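Local coordinates for flagellar basal body protein (Helicobacter pylori, PDB 5NPY) that probably builds part of the flagellar hook, the structure that joins the flagellar filament to the basal body in Helicobacter pylori, at residues R223-D228 with D281-L286. Numbering follows the deposited sequence.
Sequences RFLNQD and DLQKLL. With 144 (tris-hydroxymethyl-methyl-ammonium), chain B.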
loop_
_atom_site.group_PDB
_atom_site.type_symbol
_atom_site.label_atom_id
_atom_site.label_comp_id
_atom_site.label_asym_id
_atom_site.label_seq_id
_atom_site.Cartn_x
_atom_site.Cartn_y
_atom_site.Cartn_z
ATOM N N ARG A 223 8.336 -5.533 -27.752
ATOM C CA ARG A 223 9.068 -5.142 -26.556
ATOM C C ARG A 223 10.532 -4.904 -26.881
ATOM O O ARG A 223 11.128 -3.923 -26.415
ATOM C CB ARG A 223 8.930 -6.186 -25.438
ATOM C CG ARG A 223 7.514 -6.346 -24.882
ATOM C CD ARG A 223 7.444 -7.380 -23.808
ATOM N NE ARG A 223 6.151 -7.275 -23.104
ATOM C CZ ARG A 223 5.759 -8.069 -22.121
ATOM N NH1 ARG A 223 6.576 -9.015 -21.675
ATOM N NH2 ARG A 223 4.554 -7.918 -21.611
ATOM N N PHE A 224 11.118 -5.786 -27.690
ATOM C CA PHE A 224 12.488 -5.586 -28.143
ATOM C C PHE A 224 12.637 -4.260 -28.900
ATOM O O PHE A 224 13.572 -3.489 -28.640
ATOM C CB PHE A 224 12.909 -6.800 -28.981
ATOM C CG PHE A 224 14.090 -6.565 -29.878
ATOM C CD1 PHE A 224 15.375 -6.488 -29.357
ATOM C CD2 PHE A 224 13.922 -6.460 -31.250
ATOM C CE1 PHE A 224 16.474 -6.292 -30.178
ATOM C CE2 PHE A 224 15.015 -6.261 -32.089
ATOM C CZ PHE A 224 16.298 -6.177 -31.556
ATOM N N LEU A 225 11.688 -3.934 -29.783
ATOM C CA LEU A 225 11.873 -2.738 -30.601
ATOM C C LEU A 225 11.797 -1.467 -29.768
ATOM O O LEU A 225 12.561 -0.519 -30.018
ATOM C CB LEU A 225 10.856 -2.688 -31.743
ATOM C CG LEU A 225 11.113 -3.737 -32.827
ATOM C CD1 LEU A 225 10.122 -3.597 -33.974
ATOM C CD2 LEU A 225 12.567 -3.679 -33.316
ATOM N N ASN A 226 10.903 -1.438 -28.763
ATOM C CA ASN A 226 10.583 -0.240 -27.995
ATOM C C ASN A 226 11.385 -0.100 -26.696
ATOM O O ASN A 226 11.090 0.801 -25.905
ATOM C CB ASN A 226 9.081 -0.196 -27.670
ATOM C CG ASN A 226 8.209 -0.123 -28.925
ATOM O OD1 ASN A 226 8.698 0.173 -30.023
ATOM N ND2 ASN A 226 6.908 -0.391 -28.765
ATOM N N GLN A 227 12.367 -0.963 -26.453
ATOM C CA GLN A 227 13.163 -0.874 -25.240
ATOM C C GLN A 227 14.241 0.192 -25.413
ATOM O O GLN A 227 15.027 0.154 -26.357
ATOM C CB GLN A 227 13.772 -2.229 -24.889
ATOM C CG GLN A 227 14.635 -2.246 -23.647
ATOM C CD GLN A 227 13.816 -2.207 -22.405
ATOM O OE1 GLN A 227 12.577 -2.399 -22.433
ATOM N NE2 GLN A 227 14.481 -1.917 -21.282
ATOM N N ASP A 228 14.224 1.178 -24.534
ATOM C CA ASP A 228 15.286 2.171 -24.456
ATOM C C ASP A 228 16.623 1.461 -24.166
ATOM O O ASP A 228 16.758 0.732 -23.175
ATOM C CB ASP A 228 14.917 3.185 -23.357
ATOM C CG ASP A 228 15.932 4.337 -23.204
ATOM O OD1 ASP A 228 15.589 5.320 -22.515
ATOM O OD2 ASP A 228 17.062 4.266 -23.732
ATOM N N ASP A 281 14.918 2.043 -32.858
ATOM C CA ASP A 281 15.544 3.183 -33.534
ATOM C C ASP A 281 16.945 2.830 -34.020
ATOM O O ASP A 281 17.345 3.235 -35.116
ATOM C CB ASP A 281 15.650 4.439 -32.646
ATOM C CG ASP A 281 14.348 4.880 -32.046
ATOM O OD1 ASP A 281 13.363 4.852 -32.805
ATOM O OD2 ASP A 281 14.329 5.434 -30.911
ATOM N N LEU A 282 17.717 2.074 -33.219
ATOM C CA LEU A 282 19.075 1.750 -33.662
ATOM C C LEU A 282 19.059 0.721 -34.789
ATOM O O LEU A 282 19.882 0.782 -35.716
ATOM C CB LEU A 282 19.916 1.271 -32.481
ATOM C CG LEU A 282 21.302 0.729 -32.853
ATOM C CD1 LEU A 282 22.132 1.879 -33.363
ATOM C CD2 LEU A 282 21.990 0.089 -31.679
ATOM N N GLN A 283 18.126 -0.223 -34.727
ATOM C CA GLN A 283 18.008 -1.206 -35.796
ATOM C C GLN A 283 17.731 -0.525 -37.136
ATOM O O GLN A 283 18.431 -0.757 -38.130
ATOM C CB GLN A 283 16.899 -2.192 -35.441
ATOM C CG GLN A 283 16.623 -3.251 -36.475
ATOM C CD GLN A 283 15.309 -3.967 -36.230
ATOM O OE1 GLN A 283 14.233 -3.376 -36.377
ATOM N NE2 GLN A 283 15.387 -5.245 -35.836
ATOM N N LYS A 284 16.730 0.355 -37.154
ATOM C CA LYS A 284 16.349 1.078 -38.363
ATOM C C LYS A 284 17.496 1.933 -38.879
ATOM O O LYS A 284 17.767 1.967 -40.084
ATOM C CB LYS A 284 15.122 1.947 -38.059
ATOM C CG LYS A 284 14.420 2.548 -39.252
ATOM C CD LYS A 284 13.403 3.571 -38.790
ATOM C CE LYS A 284 12.587 4.098 -39.949
ATOM N NZ LYS A 284 12.326 5.560 -39.809
ATOM N N LEU A 285 18.180 2.635 -37.980
ATOM C CA LEU A 285 19.292 3.487 -38.387
ATOM C C LEU A 285 20.434 2.653 -38.958
ATOM O O LEU A 285 20.972 2.973 -40.024
ATOM C CB LEU A 285 19.744 4.318 -37.188
ATOM C CG LEU A 285 20.706 5.480 -37.352
ATOM C CD1 LEU A 285 20.169 6.504 -38.363
ATOM C CD2 LEU A 285 20.927 6.111 -35.967
ATOM N N LEU A 286 20.774 1.548 -38.289
ATOM C CA LEU A 286 21.814 0.649 -38.787
ATOM C C LEU A 286 21.441 -0.005 -40.116
ATOM O O LEU A 286 22.323 -0.270 -40.937
ATOM C CB LEU A 286 22.100 -0.425 -37.750
ATOM C CG LEU A 286 23.161 -1.450 -38.109
ATOM C CD1 LEU A 286 24.543 -0.808 -38.092
ATOM C CD2 LEU A 286 23.066 -2.602 -37.123
HETATM C C1 144 B . 5.955 2.900 -24.416
HETATM N N 144 B . 6.841 2.030 -23.642
HETATM C C2 144 B . 7.723 1.294 -24.549
HETATM O O2 144 B . 7.113 0.179 -25.152
HETATM C C3 144 B . 6.056 1.080 -22.863
HETATM O O3 144 B . 6.827 0.548 -21.808
HETATM C C4 144 B . 7.703 2.761 -22.698
HETATM O O4 144 B . 7.654 4.170 -22.682
#
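The ring of Phe224 receives the side-chain amide of Gln283 at its edge, close to the ring plane, with NE2 3.9 Å from CE2. The two flat groups are steeply inclined, their planes 68° apart, and the side chains cross at about a right angle. Because NE2 lies at the rim and not over a face, the amide is not set against the pi cloud, and the contact is one of van der Waals distance. At the other end of the same amide, OE1 of Gln283 rests 3.5 Å from the methyl CD2 of Leu225. The amide thus spans two adjacent apolar side chains of helix 221-226, while NE2 is satisfied by a third element, the carbonyl oxygen of Leu294, a hydrogen bond that helps fix the rotation of the group. Gln283 reaches this position with CG anti to its backbone N (chi1 178°) and the chain extended beyond it, carrying the amide across to helix 221-226. No hydrogen bond joins segments 223-228 and 281-286 directly, and they bury just 116 Å² together, an example of a contact made by side-chain ends, the nearest CA pair being Leu225 CA and Asp281 CA at 7.6 Å. On helix 221-226, Asn226 belongs to the tris-hydroxymethyl-methyl-ammonium pocket, its CB lying 3.2 Å from the ligand's O2. Backbone hydrogen bonds between Leu225 and Gly280 and between Gln227 and Leu279, with a salt bridge between Asp228 and Lys277, tie 223-228 to the residues that lead into 281-286. Strand 293-298 then serves both partners, Leu296 meeting Phe224 while Leu294 packs against Leu282 and Leu286, and strand 260-266 supplies Phe264 beside Leu282 and Leu285 of helix 279-289.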